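Local coordinates for protein polymeric Immunoglobulin Receptor (PDB 5F1S) that probably binds polymeric immunoglobulins and carries them across mucosal epithelium, its ectodomain corresponding to secretory component, at residues T3-L8 with V16-H21; Q137-H142 with C196-Q201. All coordinates share one frame; numbering follows the deposited sequence.

Contact 1 of 2, residues T3-L8 with V16-H21; sequences TTVGDL and VMIPCH
Thr-3 and His-21 form an antiparallel hydrogen-bonded pair, their CA atoms 5.3 Å apart; the chains stay close through Thr-4 and Cys-20 and then diverge until Leu-8 and Val-16 stand 8.9 Å apart, CA to CA. Both backbone bonds of the pair are made: Thr-3 N to His-21 O (N-H...O 160°) and His-21 N to Thr-3 O.

Beyond them the link passes to a side chain. Thr-4 OG1 donates to Pro-19 O at 2.8 Å, from above the carbonyl plane, 41° out of it; chi1 of -172° swings this hydroxyl across from the Thr-4 nitrogen and toward strand 16-22. Thr-4 OG1 also lies 3.4 Å from Ile-18 CG2. Replacing Thr-4 with valine would probably leave Pro-19 O without this donor and the departing chain less firmly held.

The remainder is apolar. Val-5 meets Pro-19 at about a right angle, CG1 lying 3.7 Å from the ring atom CG, while Leu-8 CD1 points tip to tip at Val-16 CG1, 4.0 Å away, and also reaches Ile-18 CG1.

The Leu-8 backbone is hydrogen-bonded to those of His-107 and Asn-109 in the opposite sheet. This is the first-strand switch between sheets of a V-set sandwich: Pro-19 has no N-H to give, which is consistent with the ladder ending here; a hydroxyl bond and aliphatic contacts join the diverging chains.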
ATOM      1  N   THR A   3      18.472  11.466  -2.983  1.00 30.93           N
ATOM      2  CA  THR A   3      17.772  10.400  -3.694  1.00 32.96           C
ATOM      3  C   THR A   3      16.630   9.882  -2.833  1.00 33.91           C
ATOM      4  O   THR A   3      16.653   9.955  -1.602  1.00 29.96           O
ATOM      5  CB  THR A   3      18.690   9.229  -4.044  1.00 37.34           C
ATOM      6  OG1 THR A   3      19.216   8.649  -2.858  1.00 36.32           O
ATOM      7  CG2 THR A   3      19.884   9.684  -4.844  1.00 44.50           C
ATOM      8  N   THR A   4      15.672   9.257  -3.499  1.00 31.59           N
ATOM      9  CA  THR A   4      14.549   8.702  -2.791  1.00 31.09           C
ATOM     10  C   THR A   4      14.046   7.492  -3.572  1.00 31.96           C
ATOM     11  O   THR A   4      14.693   7.022  -4.515  1.00 34.98           O
ATOM     12  CB  THR A   4      13.464   9.764  -2.567  1.00 33.89           C
ATOM     13  OG1 THR A   4      12.459   9.259  -1.710  1.00 31.88           O
ATOM     14  CG2 THR A   4      12.771  10.187  -3.873  1.00 32.21           C
ATOM     15  N   VAL A   5      12.947   6.941  -3.114  1.00 31.82           N
ATOM     16  CA  VAL A   5      12.405   5.710  -3.675  1.00 33.56           C
ATOM     17  C   VAL A   5      11.683   5.987  -4.987  1.00 32.24           C
ATOM     18  O   VAL A   5      11.395   7.136  -5.327  1.00 30.88           O
ATOM     19  CB  VAL A   5      11.443   5.036  -2.691  1.00 33.67           C
ATOM     20  CG1 VAL A   5      12.194   4.637  -1.396  1.00 36.35           C
ATOM     21  CG2 VAL A   5      10.282   5.974  -2.335  1.00 32.15           C
ATOM     22  N   GLY A   6      11.294   4.911  -5.685  1.00 36.78           N
ATOM     23  CA  GLY A   6      10.585   5.074  -6.934  1.00 35.09           C
ATOM     24  C   GLY A   6       9.117   5.371  -6.721  1.00 35.76           C
ATOM     25  O   GLY A   6       8.612   5.369  -5.608  1.00 33.63           O
ATOM     26  N   ASP A   7       8.420   5.635  -7.821  1.00 35.71           N
ATOM     27  CA  ASP A   7       7.033   6.083  -7.718  1.00 34.12           C
ATOM     28  C   ASP A   7       6.215   5.048  -6.952  1.00 34.83           C
ATOM     29  O   ASP A   7       6.458   3.846  -7.041  1.00 35.58           O
ATOM     30  CB  ASP A   7       6.443   6.316  -9.106  1.00 36.45           C
ATOM     31  CG  ASP A   7       7.157   7.403  -9.862  1.00 39.57           C
ATOM     32  OD1 ASP A   7       7.807   8.276  -9.234  1.00 38.22           O
ATOM     33  OD2 ASP A   7       7.031   7.422 -11.104  1.00 39.43           O
ATOM     34  N   LEU A   8       5.270   5.529  -6.166  1.00 35.05           N
ATOM     35  CA  LEU A   8       4.523   4.704  -5.215  1.00 36.46           C
ATOM     36  C   LEU A   8       3.070   4.706  -5.605  1.00 34.01           C
ATOM     37  O   LEU A   8       2.553   5.719  -6.078  1.00 34.77           O
ATOM     38  CB  LEU A   8       4.575   5.252  -3.747  1.00 37.71           C
ATOM     39  CG  LEU A   8       5.887   5.471  -3.016  1.00 37.85           C
ATOM     40  CD1 LEU A   8       5.640   6.131  -1.678  1.00 44.95           C
ATOM     41  CD2 LEU A   8       6.556   4.124  -2.803  1.00 43.77           C
ATOM     42  N   VAL A  16       2.409   6.485   4.098  1.00 31.59           N
ATOM     43  CA  VAL A  16       3.692   6.168   3.488  1.00 31.66           C
ATOM     44  C   VAL A  16       4.822   6.724   4.343  1.00 32.63           C
ATOM     45  O   VAL A  16       4.675   7.737   5.022  1.00 30.17           O
ATOM     46  CB  VAL A  16       3.834   6.693   2.042  1.00 34.61           C
ATOM     47  CG1 VAL A  16       2.820   6.000   1.111  1.00 37.27           C
ATOM     48  CG2 VAL A  16       3.691   8.196   1.976  1.00 31.78           C
ATOM     49  N   MET A  17       5.952   6.038   4.278  1.00 29.27           N
ATOM     50  CA  MET A  17       7.178   6.424   4.965  1.00 29.61           C
ATOM     51  C   MET A  17       8.246   6.498   3.888  1.00 31.65           C
ATOM     52  O   MET A  17       8.581   5.465   3.303  1.00 32.76           O
ATOM     53  CB  MET A  17       7.569   5.411   6.052  1.00 31.12           C
ATOM     54  CG  MET A  17       8.852   5.774   6.738  1.00 31.57           C
ATOM     55  SD  MET A  17       9.318   4.430   7.954  1.00 42.69           S
ATOM     56  CE  MET A  17       9.795   3.172   6.904  1.00 40.79           C
ATOM     57  N   ILE A  18       8.750   7.699   3.615  1.00 28.71           N
ATOM     58  CA  ILE A  18       9.584   7.976   2.453  1.00 27.62           C
ATOM     59  C   ILE A  18      10.971   8.370   2.954  1.00 26.29           C
ATOM     60  O   ILE A  18      11.100   9.416   3.600  1.00 28.10           O
ATOM     61  CB  ILE A  18       8.988   9.097   1.587  1.00 28.87           C
ATOM     62  CG1 ILE A  18       7.638   8.598   1.064  1.00 35.90           C
ATOM     63  CG2 ILE A  18       9.918   9.461   0.478  1.00 31.07           C
ATOM     64  CD1 ILE A  18       6.773   9.702   0.561  1.00 52.59           C
ATOM     65  N   PRO A  19      12.018   7.617   2.610  1.00 29.14           N
ATOM     66  CA  PRO A  19      13.398   8.068   2.891  1.00 27.38           C
ATOM     67  C   PRO A  19      13.908   9.020   1.826  1.00 32.34           C
ATOM     68  O   PRO A  19      13.931   8.685   0.629  1.00 32.15           O
ATOM     69  CB  PRO A  19      14.200   6.762   2.877  1.00 28.27           C
ATOM     70  CG  PRO A  19      13.478   5.925   1.787  1.00 32.37           C
ATOM     71  CD  PRO A  19      12.009   6.282   1.957  1.00 30.23           C
ATOM     72  N   CYS A  20      14.487  10.125   2.287  1.00 28.86           N
ATOM     73  CA  CYS A  20      15.204  11.071   1.455  1.00 28.69           C
ATOM     74  C   CYS A  20      16.655  11.001   1.888  1.00 30.29           C
ATOM     75  O   CYS A  20      17.031  11.635   2.889  1.00 28.74           O
ATOM     76  CB  CYS A  20      14.659  12.486   1.634  1.00 30.15           C
ATOM     77  SG  CYS A  20      12.916  12.746   1.104  1.00 32.62           S
ATOM     78  N   HIS A  21      17.456  10.252   1.141  1.00 28.83           N
ATOM     79  CA  HIS A  21      18.861  10.064   1.467  1.00 30.56           C
ATOM     80  C   HIS A  21      19.676  11.203   0.855  1.00 30.66           C
ATOM     81  O   HIS A  21      19.362  11.718  -0.216  1.00 30.17           O
ATOM     82  CB  HIS A  21      19.402   8.710   0.983  1.00 31.42           C
ATOM     83  CG  HIS A  21      18.960   7.542   1.829  1.00 34.17           C
ATOM     84  ND1 HIS A  21      19.678   7.073   2.916  1.00 39.41           N
ATOM     85  CD2 HIS A  21      17.859   6.776   1.750  1.00 31.47           C
ATOM     86  CE1 HIS A  21      19.033   6.052   3.455  1.00 33.02           C
ATOM     87  NE2 HIS A  21      17.940   5.843   2.748  1.00 36.14           N
TER

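Contact 2 of 2, residues Q137-H142 with C196-Q201; sequences QGYRQH and CAAGQQ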
ATOM      1  N   GLN A 137     -10.133   3.114   1.943  1.00 32.62           N
ATOM      2  CA  GLN A 137     -10.972   3.521   3.080  1.00 35.75           C
ATOM      3  C   GLN A 137     -12.445   3.506   2.742  1.00 35.71           C
ATOM      4  O   GLN A 137     -13.281   3.286   3.628  1.00 37.10           O
ATOM      5  CB  GLN A 137     -10.614   4.932   3.584  1.00 35.60           C
ATOM      6  CG  GLN A 137     -10.880   5.977   2.563  1.00 34.67           C
ATOM      7  CD  GLN A 137     -10.317   7.350   2.915  1.00 37.92           C
ATOM      8  OE1 GLN A 137      -9.361   7.460   3.684  1.00 37.82           O
ATOM      9  NE2 GLN A 137     -10.888   8.397   2.312  1.00 39.47           N
ATOM     10  N   GLY A 138     -12.786   3.732   1.488  1.00 34.21           N
ATOM     11  CA  GLY A 138     -14.180   3.807   1.126  1.00 40.36           C
ATOM     12  C   GLY A 138     -14.904   2.488   1.143  1.00 40.99           C
ATOM     13  O   GLY A 138     -16.126   2.488   0.936  1.00 40.53           O
ATOM     14  N   TYR A 139     -14.197   1.366   1.324  1.00 39.02           N
ATOM     15  CA  TYR A 139     -14.827   0.053   1.341  1.00 38.96           C
ATOM     16  C   TYR A 139     -14.986  -0.520   2.740  1.00 38.36           C
ATOM     17  O   TYR A 139     -15.371  -1.687   2.893  1.00 38.26           O
ATOM     18  CB  TYR A 139     -14.029  -0.907   0.435  1.00 32.99           C
ATOM     19  CG  TYR A 139     -14.144  -0.458  -1.017  1.00 39.02           C
ATOM     20  CD1 TYR A 139     -15.284  -0.716  -1.738  1.00 40.95           C
ATOM     21  CD2 TYR A 139     -13.143   0.271  -1.642  1.00 34.95           C
ATOM     22  CE1 TYR A 139     -15.435  -0.294  -3.037  1.00 42.22           C
ATOM     23  CE2 TYR A 139     -13.279   0.711  -2.936  1.00 41.81           C
ATOM     24  CZ  TYR A 139     -14.433   0.411  -3.639  1.00 46.93           C
ATOM     25  OH  TYR A 139     -14.612   0.834  -4.929  1.00 49.41           O
ATOM     26  N   ARG A 140     -14.714   0.271   3.774  1.00 39.85           N
ATOM     27  CA  ARG A 140     -14.753  -0.272   5.130  1.00 42.67           C
ATOM     28  C   ARG A 140     -16.107  -0.897   5.464  1.00 47.35           C
ATOM     29  O   ARG A 140     -16.168  -1.950   6.117  1.00 49.55           O
ATOM     30  CB  ARG A 140     -14.394   0.825   6.133  1.00 45.25           C
ATOM     31  CG  ARG A 140     -12.893   1.063   6.187  1.00 40.50           C
ATOM     32  CD  ARG A 140     -12.500   2.313   6.909  1.00 44.29           C
ATOM     33  NE  ARG A 140     -11.048   2.437   6.916  1.00 46.30           N
ATOM     34  CZ  ARG A 140     -10.388   3.577   7.064  1.00 48.56           C
ATOM     35  NH1 ARG A 140     -11.059   4.727   7.210  1.00 51.45           N
ATOM     36  NH2 ARG A 140      -9.059   3.562   7.038  1.00 48.67           N
ATOM     37  N   GLN A 141     -17.192  -0.266   5.049  1.00 47.92           N
ATOM     38  CA  GLN A 141     -18.532  -0.726   5.410  1.00 49.31           C
ATOM     39  C   GLN A 141     -19.165  -1.642   4.376  1.00 48.83           C
ATOM     40  O   GLN A 141     -20.314  -2.043   4.568  1.00 51.20           O
ATOM     41  CB  GLN A 141     -19.467   0.468   5.603  1.00 56.32           C
ATOM     42  CG  GLN A 141     -18.932   1.567   6.496  1.00 62.03           C
ATOM     43  CD  GLN A 141     -18.667   1.067   7.895  1.00 74.15           C
ATOM     44  OE1 GLN A 141     -19.191   0.029   8.295  1.00 72.88           O
ATOM     45  NE2 GLN A 141     -17.834   1.793   8.645  1.00 87.40           N
ATOM     46  N   HIS A 142     -18.494  -1.934   3.265  1.00 43.16           N
ATOM     47  CA  HIS A 142     -19.038  -2.833   2.267  1.00 42.29           C
ATOM     48  C   HIS A 142     -18.911  -4.287   2.721  1.00 40.16           C
ATOM     49  O   HIS A 142     -17.951  -4.683   3.388  1.00 40.57           O
ATOM     50  CB  HIS A 142     -18.296  -2.690   0.935  1.00 43.61           C
ATOM     51  CG  HIS A 142     -18.633  -1.466   0.148  1.00 43.57           C
ATOM     52  ND1 HIS A 142     -18.472  -0.186   0.634  1.00 45.03           N
ATOM     53  CD2 HIS A 142     -19.071  -1.331  -1.126  1.00 47.79           C
ATOM     54  CE1 HIS A 142     -18.800   0.684  -0.305  1.00 47.05           C
ATOM     55  NE2 HIS A 142     -19.179   0.013  -1.379  1.00 49.23           N
ATOM     56  N   CYS A 196     -11.046 -11.292  -4.960  1.00 31.37           N
ATOM     57  CA  CYS A 196     -11.381 -10.514  -3.765  1.00 31.64           C
ATOM     58  C   CYS A 196     -12.214  -9.347  -4.256  1.00 30.76           C
ATOM     59  O   CYS A 196     -11.803  -8.660  -5.180  1.00 32.39           O
ATOM     60  CB  CYS A 196     -10.128  -9.954  -3.050  1.00 35.94           C
ATOM     61  SG  CYS A 196      -8.984 -11.100  -2.402  1.00 50.45           S
ATOM     62  N   ALA A 197     -13.369  -9.073  -3.635  1.00 31.43           N
ATOM     63  CA  ALA A 197     -14.192  -8.013  -4.197  1.00 33.70           C
ATOM     64  C   ALA A 197     -14.966  -7.304  -3.094  1.00 33.64           C
ATOM     65  O   ALA A 197     -15.180  -7.842  -2.011  1.00 33.42           O
ATOM     66  CB  ALA A 197     -15.215  -8.487  -5.259  1.00 38.09           C
ATOM     67  N   ALA A 198     -15.266  -6.051  -3.368  1.00 33.48           N
ATOM     68  CA  ALA A 198     -16.101  -5.222  -2.501  1.00 35.58           C
ATOM     69  C   ALA A 198     -16.762  -4.195  -3.398  1.00 40.57           C
ATOM     70  O   ALA A 198     -16.110  -3.619  -4.274  1.00 36.12           O
ATOM     71  CB  ALA A 198     -15.294  -4.572  -1.378  1.00 37.39           C
ATOM     72  N   GLY A 199     -18.063  -3.987  -3.228  1.00 42.49           N
ATOM     73  CA  GLY A 199     -18.708  -3.116  -4.198  1.00 39.23           C
ATOM     74  C   GLY A 199     -18.475  -3.595  -5.615  1.00 39.37           C
ATOM     75  O   GLY A 199     -18.554  -4.789  -5.912  1.00 39.81           O
ATOM     76  N   GLN A 200     -18.169  -2.654  -6.509  1.00 38.38           N
ATOM     77  CA  GLN A 200     -17.934  -2.972  -7.900  1.00 43.16           C
ATOM     78  C   GLN A 200     -16.447  -3.089  -8.211  1.00 42.91           C
ATOM     79  O   GLN A 200     -16.063  -3.043  -9.379  1.00 40.88           O
ATOM     80  CB  GLN A 200     -18.589  -1.928  -8.802  1.00 49.89           C
ATOM     81  CG  GLN A 200     -20.114  -2.034  -8.863  1.00 60.04           C
ATOM     82  CD  GLN A 200     -20.750  -0.772  -9.421  1.00 80.69           C
ATOM     83  OE1 GLN A 200     -20.099   0.274  -9.529  1.00 79.97           O
ATOM     84  NE2 GLN A 200     -22.028  -0.861  -9.771  1.00 90.04           N
ATOM     85  N   GLN A 201     -15.608  -3.214  -7.195  1.00 39.02           N
ATOM     86  CA  GLN A 201     -14.173  -3.336  -7.423  1.00 41.20           C
ATOM     87  C   GLN A 201     -13.727  -4.746  -7.088  1.00 38.14           C
ATOM     88  O   GLN A 201     -14.303  -5.401  -6.222  1.00 35.06           O
ATOM     89  CB  GLN A 201     -13.368  -2.358  -6.569  1.00 41.37           C
ATOM     90  CG  GLN A 201     -13.586  -0.903  -6.859  1.00 47.82           C
ATOM     91  CD  GLN A 201     -13.584  -0.615  -8.277  1.00 55.33           C
ATOM     92  OE1 GLN A 201     -12.658  -0.990  -9.012  1.00 63.46           O
ATOM     93  NE2 GLN A 201     -14.654   0.035  -8.725  1.00 61.20           N
TER
HETATM   94  O   HOH W   1     -17.520   0.211  -6.047  1.00 47.85           O
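The ring of Tyr-139 leans obliquely against Ala-198, its CD1 3.9 Å from the methyl CB and its CE1 3.6 Å from the carbonyl O of Ala-198. With chi1 at -66°, CG of the tyrosine is placed opposite its own carbonyl carbon, and the ring extends from the 137-142 loop toward the turn at 198-201.

One face of the His-142 imidazole lies over Tyr-139 CD1, which is 3.8 Å from that plane and beneath its centre, while His-142 CD2 comes within 3.5 Å of Gly-199 N. The two rings thus meet the turn together, and a beta carbon on Gly-199 would probably crowd His-142 CD2 and Tyr-139 CE1. Positive phi (55°) suits glycine as well, at the second position of a type II' turn. That turn is closed by Gln-201 N to Ala-198 O and by Ala-198 N to Gln-201 O, giving a two-residue hairpin.

The side chains of Tyr-139 and Gln-201 cross at about a right angle, while the planes of ring and amide are turned 53° apart. A water at the tyrosine ring edge, in its plane, lies 3.2 Å from Tyr-139 OH and accepts from Gln-200 N at 3.0 Å.

Lys-144 NZ gathers the carbonyl oxygens of Tyr-139 and His-142, and Arg-145 NH1 takes that of Gly-199. By topology these are the loops equivalent to CDR1 and CDR3. Packing of the two rings on Ala-198 and Gly-199, with one bridging water, does the joining without direct hydrogen bonds, so the pairing rests chiefly on shape.

How the contacts relate
Contact 1 comes first along the chain and closes before contact 2 opens; their centres lie 28 Å apart, on opposite sides of the chain's centre, with nearest atoms about 12 Å apart. Each belongs to its own V-set immunoglobulin domain, and they share no sheet. Each contains one cysteine of its domain's intersheet disulfide, Cys-20 with Cys-90 and Cys-196 with Cys-133. Contact 1 lies where the first strand of its sandwich changes sheets, contact 2 at the loop end of the second. That loop end faces the first domain: Gln-137 is hydrogen-bonded to Glu-12 through the backbone and to Gln-81 through its side chain, so residues 137-142 serve both contact 2 and the domain junction.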